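Local atomic coordinates of Cag38821 (Sulfolobus islandicus rod-shaped virus 1, PDB entry 2X48), a protein that is of unknown function but has a helix-turn-helix fold preceded by a beta hairpin, and so may bind DNA. Residues 2-7 against 11-16; 25-30 against 38-43; 36-39 against 44-47. One frame throughout, in Å; residues are numbered along the deposited sequence. Where two conformers were deposited one is given.

Contact 1: residues 2-7 against 11-16. With PO4 (phosphate ion), chain D.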
loop_
_atom_site.group_PDB
_atom_site.type_symbol
_atom_site.label_atom_id
_atom_site.label_comp_id
_atom_site.label_asym_id
_atom_site.label_seq_id
_atom_site.Cartn_x
_atom_site.Cartn_y
_atom_site.Cartn_z
ATOM N N LYS A 2 -12.196 -0.439 -7.964
ATOM C CA LYS A 2 -12.628 0.151 -6.685
ATOM C C LYS A 2 -12.516 -0.892 -5.555
ATOM O O LYS A 2 -13.023 -2.005 -5.670
ATOM C CB LYS A 2 -14.044 0.728 -6.784
ATOM C CG LYS A 2 -14.429 1.637 -5.604
ATOM C CD LYS A 2 -15.567 2.614 -5.959
ATOM C CE LYS A 2 -16.799 1.915 -6.554
ATOM N NZ LYS A 2 -17.986 2.821 -6.657
ATOM N N LYS A 3 -11.851 -0.517 -4.466
ATOM C CA LYS A 3 -11.319 -1.489 -3.502
ATOM C C LYS A 3 -10.938 -0.798 -2.181
ATOM O O LYS A 3 -10.371 0.297 -2.192
ATOM C CB LYS A 3 -10.118 -2.185 -4.168
ATOM C CG LYS A 3 -9.030 -2.791 -3.294
ATOM C CD LYS A 3 -7.914 -3.357 -4.212
ATOM C CE LYS A 3 -6.654 -3.798 -3.451
ATOM N NZ LYS A 3 -5.549 -4.265 -4.339
ATOM N N GLU A 4 -11.254 -1.427 -1.051
ATOM C CA GLU A 4 -11.009 -0.829 0.273
ATOM C C GLU A 4 -10.024 -1.650 1.121
ATOM O O GLU A 4 -10.270 -2.818 1.400
ATOM C CB GLU A 4 -12.333 -0.680 1.020
ATOM C CG GLU A 4 -12.239 0.130 2.298
ATOM C CD GLU A 4 -13.461 -0.024 3.185
ATOM O OE1 GLU A 4 -14.605 0.158 2.702
ATOM O OE2 GLU A 4 -13.264 -0.329 4.378
ATOM N N ILE A 5 -8.935 -1.021 1.560
ATOM C CA ILE A 5 -7.857 -1.717 2.284
ATOM C C ILE A 5 -7.877 -1.420 3.791
ATOM O O ILE A 5 -7.801 -0.266 4.208
ATOM C CB ILE A 5 -6.472 -1.323 1.704
ATOM C CG1 ILE A 5 -6.455 -1.613 0.191
ATOM C CG2 ILE A 5 -5.360 -2.050 2.444
ATOM C CD1 ILE A 5 -5.111 -1.581 -0.455
ATOM N N GLN A 6 -7.978 -2.463 4.609
ATOM C CA GLN A 6 -8.078 -2.293 6.067
ATOM C C GLN A 6 -6.783 -2.686 6.767
ATOM O O GLN A 6 -6.372 -3.854 6.740
ATOM C CB GLN A 6 -9.271 -3.076 6.648
ATOM C CG GLN A 6 -9.144 -3.369 8.152
ATOM C CD GLN A 6 -10.424 -3.168 8.927
ATOM O OE1 GLN A 6 -11.347 -3.996 8.876
ATOM N NE2 GLN A 6 -10.484 -2.069 9.678
ATOM N N VAL A 7 -6.156 -1.686 7.390
ATOM C CA VAL A 7 -4.989 -1.875 8.259
ATOM C C VAL A 7 -5.292 -1.258 9.620
ATOM O O VAL A 7 -5.448 -0.041 9.720
ATOM C CB VAL A 7 -3.731 -1.201 7.673
ATOM C CG1 VAL A 7 -2.598 -1.153 8.714
ATOM C CG2 VAL A 7 -3.280 -1.933 6.416
ATOM N N ARG A 11 -8.956 2.636 7.135
ATOM C CA ARG A 11 -9.345 2.033 5.866
ATOM C C ARG A 11 -9.083 2.978 4.718
ATOM O O ARG A 11 -9.583 4.098 4.710
ATOM C CB ARG A 11 -10.806 1.679 5.880
ATOM C CG ARG A 11 -11.139 0.795 7.028
ATOM C CD ARG A 11 -12.578 0.423 7.010
ATOM N NE ARG A 11 -13.130 0.455 8.346
ATOM C CZ ARG A 11 -14.415 0.291 8.611
ATOM N NH1 ARG A 11 -15.286 0.068 7.621
ATOM N NH2 ARG A 11 -14.822 0.336 9.875
ATOM N N TYR A 12 -8.299 2.520 3.750
ATOM C CA TYR A 12 -7.926 3.340 2.606
ATOM C C TYR A 12 -8.775 2.955 1.397
ATOM O O TYR A 12 -8.830 1.783 1.030
ATOM C CB TYR A 12 -6.437 3.156 2.293
ATOM C CG TYR A 12 -5.521 3.362 3.483
ATOM C CD1 TYR A 12 -5.238 2.316 4.367
ATOM C CD2 TYR A 12 -4.938 4.601 3.724
ATOM C CE1 TYR A 12 -4.391 2.510 5.466
ATOM C CE2 TYR A 12 -4.091 4.804 4.809
ATOM C CZ TYR A 12 -3.823 3.759 5.678
ATOM O OH TYR A 12 -2.997 3.982 6.754
ATOM N N TYR A 13 -9.446 3.938 0.802
ATOM C CA TYR A 13 -10.267 3.718 -0.390
ATOM C C TYR A 13 -9.376 3.892 -1.627
ATOM O O TYR A 13 -8.887 4.995 -1.898
ATOM C CB TYR A 13 -11.441 4.706 -0.450
ATOM C CG TYR A 13 -12.519 4.518 0.615
ATOM C CD1 TYR A 13 -12.258 4.756 1.970
ATOM C CD2 TYR A 13 -13.818 4.145 0.263
ATOM C CE1 TYR A 13 -13.252 4.597 2.936
ATOM C CE2 TYR A 13 -14.818 3.986 1.228
ATOM C CZ TYR A 13 -14.523 4.213 2.560
ATOM O OH TYR A 13 -15.513 4.057 3.507
ATOM N N VAL A 14 -9.176 2.798 -2.364
ATOM C CA VAL A 14 -8.280 2.753 -3.527
ATOM C C VAL A 14 -9.103 2.713 -4.804
ATOM O O VAL A 14 -10.008 1.896 -4.937
ATOM C CB VAL A 14 -7.385 1.493 -3.470
ATOM C CG1 VAL A 14 -6.842 1.133 -4.835
ATOM C CG2 VAL A 14 -6.266 1.698 -2.474
ATOM N N GLU A 15 -8.781 3.593 -5.739
ATOM C CA GLU A 15 -9.530 3.722 -6.991
ATOM C C GLU A 15 -8.616 3.656 -8.234
ATOM O O GLU A 15 -9.099 3.619 -9.362
ATOM C CB GLU A 15 -10.271 5.063 -6.958
ATOM C CG GLU A 15 -11.719 5.022 -7.391
ATOM C CD GLU A 15 -12.499 6.255 -6.949
ATOM O OE1 GLU A 15 -12.154 6.850 -5.902
ATOM O OE2 GLU A 15 -13.474 6.621 -7.645
ATOM N N SER A 16 -7.302 3.639 -8.011
ATOM C CA SER A 16 -6.296 3.784 -9.066
ATOM C C SER A 16 -4.930 3.409 -8.493
ATOM O O SER A 16 -4.787 3.233 -7.277
ATOM C CB SER A 16 -6.238 5.231 -9.562
ATOM O OG SER A 16 -5.625 6.075 -8.594
HETATM P P PO4 D . -16.891 -2.251 9.505
HETATM O O1 PO4 D . -17.282 -3.292 8.490
HETATM O O2 PO4 D . -17.471 -0.942 9.027
HETATM O O3 PO4 D . -17.425 -2.562 10.887
HETATM O O4 PO4 D . -15.381 -2.224 9.570
#
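A two-stranded antiparallel beta hairpin forms the N-terminal part of this small protein, with Ile5 paired to Tyr12 and Lys3 to Val14. Both are hydrogen-bonded pairs. Ile5 N gives a nearly straight bond to Tyr12 O (2.9 Å, 175° at the hydrogen), and Tyr12 N returns one to Ile5 O, also 2.9 Å. Val14 N bonds to Lys3 O at 2.8 Å; the return bond from Lys3 N to Val14 O is weak. Glu4-Tyr13, between them, and Gln6-Arg11, beyond Ile5-Tyr12, are non-hydrogen-bonded pairs.

The face with Ile5, Tyr12 and Val14 turns to helix 17-29. On it Ile5 CD1 touches Val14 CG2 at 4.0 Å. Val14 also packs on Leu20. The Tyr12 ring meets the first strand by its edge: Ile5 O lies 3.6 Å from Tyr12 CD1, and Val7 CB 4.4 Å from Tyr12 CE1. The Tyr12 hydroxyl bonds to Glu26. Lys3 reaches beyond the sheet to bond Leu41 O.

The other face is polar and exposed. The Glu4 and Tyr13 side chains lie side by side. A long salt bridge, Glu4 OE2 to Arg11 NH1 at 3.8 Å, is doubtful because OE2 is placed too close to a neighbour. The Gln6 side chain runs alongside Arg11, its amide turned 52° from the guanidinium plane. A phosphate ion, probably from the crystallisation liquor, lies against one face of the guanidinium, its exact placing uncertain. Arg11 NH1 donates a hydrogen bond of 2.8 Å to phosphate O2.

Contact 2: residues 25-30 against 38-43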
loop_
_atom_site.group_PDB
_atom_site.type_symbol
_atom_site.label_atom_id
_atom_site.label_comp_id
_atom_site.label_asym_id
_atom_site.label_seq_id
_atom_site.Cartn_x
_atom_site.Cartn_y
_atom_site.Cartn_z
ATOM N N HIS A 25 3.108 4.445 0.783
ATOM C CA HIS A 25 3.884 5.478 1.505
ATOM C C HIS A 25 3.466 5.599 2.965
ATOM O O HIS A 25 4.332 5.714 3.836
ATOM C CB HIS A 25 3.763 6.867 0.852
ATOM C CG HIS A 25 4.502 7.008 -0.445
ATOM N ND1 HIS A 25 4.275 8.054 -1.317
ATOM C CD2 HIS A 25 5.453 6.235 -1.025
ATOM C CE1 HIS A 25 5.064 7.925 -2.369
ATOM N NE2 HIS A 25 5.788 6.829 -2.217
ATOM N N GLU A 26 2.158 5.592 3.230
ATOM C CA GLU A 26 1.658 5.687 4.612
ATOM C C GLU A 26 2.060 4.477 5.440
ATOM O O GLU A 26 2.447 4.607 6.598
ATOM C CB GLU A 26 0.131 5.855 4.680
ATOM C CG GLU A 26 -0.348 7.314 4.703
ATOM C CD GLU A 26 -1.569 7.561 5.599
ATOM O OE1 GLU A 26 -2.236 8.592 5.365
ATOM O OE2 GLU A 26 -1.864 6.759 6.530
ATOM N N LEU A 27 1.950 3.298 4.860
ATOM C CA LEU A 27 2.201 2.086 5.628
ATOM C C LEU A 27 3.692 1.969 5.965
ATOM O O LEU A 27 4.060 1.527 7.059
ATOM C CB LEU A 27 1.676 0.857 4.880
ATOM C CG LEU A 27 0.158 0.830 4.681
ATOM C CD1 LEU A 27 -0.242 -0.326 3.756
ATOM C CD2 LEU A 27 -0.593 0.733 6.017
ATOM N N ALA A 28 4.543 2.383 5.036
ATOM C CA ALA A 28 5.987 2.393 5.273
ATOM C C ALA A 28 6.323 3.296 6.447
ATOM O O ALA A 28 7.054 2.904 7.353
ATOM C CB ALA A 28 6.737 2.858 4.013
ATOM N N LYS A 29 5.789 4.509 6.421
ATOM C CA LYS A 29 5.988 5.471 7.510
ATOM C C LYS A 29 5.497 4.909 8.852
ATOM O O LYS A 29 6.055 5.229 9.893
ATOM C CB LYS A 29 5.291 6.810 7.207
ATOM C CG LYS A 29 5.974 7.685 6.132
ATOM C CD LYS A 29 5.244 9.017 5.963
ATOM C CE LYS A 29 5.964 9.983 5.023
ATOM N NZ LYS A 29 5.606 9.766 3.586
ATOM N N MET A 30 4.460 4.072 8.826
ATOM C CA MET A 30 3.920 3.401 10.014
ATOM C C MET A 30 4.749 2.174 10.394
ATOM O O MET A 30 4.420 1.467 11.337
ATOM C CB MET A 30 2.475 2.946 9.766
ATOM C CG MET A 30 1.440 4.057 9.672
ATOM S SD MET A 30 -0.228 3.376 9.527
ATOM C CE MET A 30 -0.397 2.570 11.117
ATOM N N ALA A 38 2.998 -5.416 0.545
ATOM C CA ALA A 38 2.623 -6.160 -0.645
ATOM C C ALA A 38 1.370 -7.007 -0.419
ATOM O O ALA A 38 0.484 -7.051 -1.272
ATOM C CB ALA A 38 3.782 -7.035 -1.093
ATOM N N ASN A 39 1.295 -7.685 0.720
ATOM C CA ASN A 39 0.105 -8.465 1.043
ATOM C C ASN A 39 -1.107 -7.586 1.295
ATOM O O ASN A 39 -2.215 -7.943 0.906
ATOM C CB ASN A 39 0.347 -9.393 2.240
ATOM C CG ASN A 39 1.020 -10.688 1.832
ATOM O OD1 ASN A 39 2.249 -10.769 1.805
ATOM N ND2 ASN A 39 0.218 -11.700 1.473
ATOM N N ALA A 40 -0.897 -6.442 1.940
ATOM C CA ALA A 40 -1.998 -5.536 2.262
ATOM C C ALA A 40 -2.658 -4.945 1.009
ATOM O O ALA A 40 -3.874 -4.743 0.989
ATOM C CB ALA A 40 -1.518 -4.424 3.181
ATOM N N LEU A 41 -1.850 -4.693 -0.024
ATOM C CA LEU A 41 -2.288 -4.018 -1.253
ATOM C C LEU A 41 -2.579 -4.978 -2.420
ATOM O O LEU A 41 -3.199 -4.587 -3.417
ATOM C CB LEU A 41 -1.224 -3.002 -1.706
ATOM C CG LEU A 41 -0.790 -1.887 -0.743
ATOM C CD1 LEU A 41 0.129 -0.913 -1.447
ATOM C CD2 LEU A 41 -1.978 -1.157 -0.179
ATOM N N GLY A 42 -2.120 -6.220 -2.313
ATOM C CA GLY A 42 -2.360 -7.210 -3.359
ATOM C C GLY A 42 -1.461 -7.040 -4.567
ATOM O O GLY A 42 -1.841 -7.381 -5.692
ATOM N N VAL A 43 -0.264 -6.516 -4.324
ATOM C CA VAL A 43 0.771 -6.399 -5.347
ATOM C C VAL A 43 2.017 -7.178 -4.919
ATOM O O VAL A 43 2.043 -7.793 -3.849
ATOM C CB VAL A 43 1.134 -4.919 -5.625
ATOM C CG1 VAL A 43 -0.090 -4.160 -6.102
ATOM C CG2 VAL A 43 1.740 -4.263 -4.389
#
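Leu27 of helix 17-29 reaches across to Ala40 and Leu41 at the C-terminal end of helix 34-41. The first helix of what is probably a helix-turn-helix domain here meets the helix that leads into the turn. One methyl does all the touching. Leu27 CD1 lies 4.3 Å from Ala40 CB and 4.4 Å from Leu41 CD2. The torsions explain the reach: CD1 stands anti to CA (chi2 172°), at the extended end of the side chain. Leu41 comes from the other helix with its CD2 branch.

The buried side is filled from several directions. Leu27 also packs on Val7 of the hairpin and on Ile37. Leu41 lies against Ile5, Leu20, Val23 and Ala24. Contacts between the two segments themselves are few, and they bury only 72 Å² together.

Away from these three residues the segments do not touch. Glu26, Lys29 and Met30 lie on the exposed side of their segment, as do Asn39 and Gly42 on theirs. His25 takes no part either; its NE2 bonds to Tyr51 O of helix 45-52. Gly42 is the first residue to leave the helix, and its phi is positive (77°). Ala38 O accepts both Gly42 N, at 2.9 Å, and Val43 N, at 3.2 Å. Those two bonds close the helix end and start the turn.

All three touching side chains are aliphatic. The contact therefore works by apolar burial, without directional bonds. Leu27 and Leu41 gain further burial from their other neighbours.

Contact 3: residues 36-39 against 44-47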
loop_
_atom_site.group_PDB
_atom_site.type_symbol
_atom_site.label_atom_id
_atom_site.label_comp_id
_atom_site.label_asym_id
_atom_site.label_seq_id
_atom_site.Cartn_x
_atom_site.Cartn_y
_atom_site.Cartn_z
ATOM N N GLN A 36 4.871 -6.980 4.093
ATOM C CA GLN A 36 3.574 -6.675 4.680
ATOM C C GLN A 36 2.774 -5.668 3.851
ATOM O O GLN A 36 1.551 -5.731 3.823
ATOM C CB GLN A 36 3.746 -6.159 6.119
ATOM C CG GLN A 36 4.108 -7.245 7.146
ATOM C CD GLN A 36 4.678 -6.697 8.452
ATOM O OE1 GLN A 36 4.808 -5.493 8.635
ATOM N NE2 GLN A 36 5.019 -7.588 9.360
ATOM N N ILE A 37 3.452 -4.733 3.193
ATOM C CA ILE A 37 2.768 -3.767 2.319
ATOM C C ILE A 37 2.227 -4.466 1.069
ATOM O O ILE A 37 1.126 -4.174 0.620
ATOM C CB ILE A 37 3.686 -2.571 1.931
ATOM C CG1 ILE A 37 3.966 -1.713 3.163
ATOM C CG2 ILE A 37 3.020 -1.700 0.879
ATOM C CD1 ILE A 37 5.069 -0.711 2.983
ATOM N N ALA A 38 2.998 -5.416 0.545
ATOM C CA ALA A 38 2.623 -6.160 -0.645
ATOM C C ALA A 38 1.370 -7.007 -0.419
ATOM O O ALA A 38 0.484 -7.051 -1.272
ATOM C CB ALA A 38 3.782 -7.035 -1.093
ATOM N N ASN A 39 1.295 -7.685 0.720
ATOM C CA ASN A 39 0.105 -8.465 1.043
ATOM C C ASN A 39 -1.107 -7.586 1.295
ATOM O O ASN A 39 -2.215 -7.943 0.906
ATOM C CB ASN A 39 0.347 -9.393 2.240
ATOM C CG ASN A 39 1.020 -10.688 1.832
ATOM O OD1 ASN A 39 2.249 -10.769 1.805
ATOM N ND2 ASN A 39 0.218 -11.700 1.473
ATOM N N SER A 44 3.035 -7.167 -5.774
ATOM C CA SER A 44 4.298 -7.839 -5.484
ATOM C C SER A 44 5.221 -6.931 -4.680
ATOM O O SER A 44 5.010 -5.725 -4.593
ATOM C CB SER A 44 4.991 -8.269 -6.777
ATOM O OG SER A 44 5.407 -7.147 -7.530
ATOM N N GLU A 45 6.247 -7.533 -4.092
ATOM C CA GLU A 45 7.253 -6.792 -3.346
ATOM C C GLU A 45 8.045 -5.852 -4.263
ATOM O O GLU A 45 8.470 -4.784 -3.835
ATOM C CB GLU A 45 8.185 -7.752 -2.595
ATOM C CG GLU A 45 7.467 -8.562 -1.508
ATOM C CD GLU A 45 8.411 -9.330 -0.590
ATOM O OE1 GLU A 45 9.391 -8.735 -0.093
ATOM O OE2 GLU A 45 8.153 -10.531 -0.346
ATOM N N ARG A 46 8.208 -6.237 -5.525
ATOM C CA ARG A 46 8.876 -5.389 -6.511
ATOM C C ARG A 46 8.110 -4.096 -6.776
ATOM O O ARG A 46 8.707 -3.020 -6.794
ATOM C CB ARG A 46 9.101 -6.157 -7.811
ATOM C CG ARG A 46 10.136 -7.238 -7.654
ATOM C CD ARG A 46 10.205 -8.162 -8.859
ATOM N NE ARG A 46 10.737 -7.511 -10.056
ATOM C CZ ARG A 46 12.020 -7.209 -10.257
ATOM N NH1 ARG A 46 12.942 -7.464 -9.329
ATOM N NH2 ARG A 46 12.386 -6.634 -11.399
ATOM N N LYS A 47 6.798 -4.204 -6.982
ATOM C CA LYS A 47 5.941 -3.025 -7.150
ATOM C C LYS A 47 6.042 -2.090 -5.940
ATOM O O LYS A 47 6.185 -0.876 -6.090
ATOM C CB LYS A 47 4.481 -3.444 -7.354
ATOM C CG LYS A 47 4.130 -3.863 -8.768
ATOM C CD LYS A 47 3.917 -2.656 -9.670
ATOM C CE LYS A 47 3.431 -3.072 -11.044
ATOM N NZ LYS A 47 3.389 -1.927 -11.997
#
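Ala38 CB packs against the start of helix 45-52, over the backbone between Ser44 and Glu45. It lies 3.9 Å from Ser44 C and 3.9 Å from Glu45 N. The Glu45 side chain adds its CG, 4.0 Å from the same methyl. Chi1 of -65° sets this CG beside its own backbone N, which Ala38 CB also touches. With a side chain as small as alanine, helix 34-41 can sit close to the turn: the CA atoms of Ala38 and Ser44 are 5.4 Å apart.

Ser44 is the N-cap of helix 45-52. Its side chain points away from Ala38 and caps its own helix. Ser44 OG accepts a weak but straight bond from Lys47 N, 3.3 Å long with 170° at the hydrogen.

The sequence and topology are consistent with the turn of a helix-turn-helix motif. Helix 45-52 would then be the recognition helix, though no DNA is present here. Glu45 also leans on Val34 and Gln35. Behind the turn, Val48 packs on Ile37 and Ala38, while Ile37 continues to Ala24, Leu27 and Ala28 of helix 17-29.

In the fold
The contacts run from the hairpin through the helical core to the turn. Contacts 1 and 2 have centres 11 Å apart and touch directly. Lys3 NZ lies 2.5 Å from Leu41 O, and Tyr12 OH lies 3.0 Å from Glu26 OE2, both probable hydrogen bonds. Contacts 2 and 3 are closer, with centres 7 Å apart. They share Ala38 and Asn39 on helix 34-41, and Leu27 CB packs on Ile37 CG1 at 3.8 Å. Contacts 1 and 3 do not touch. The two contacts lie on opposite sides of the chain's centre, their nearest atoms about 7 Å apart. The phosphate sits at the hairpin, away from the presumed recognition helix.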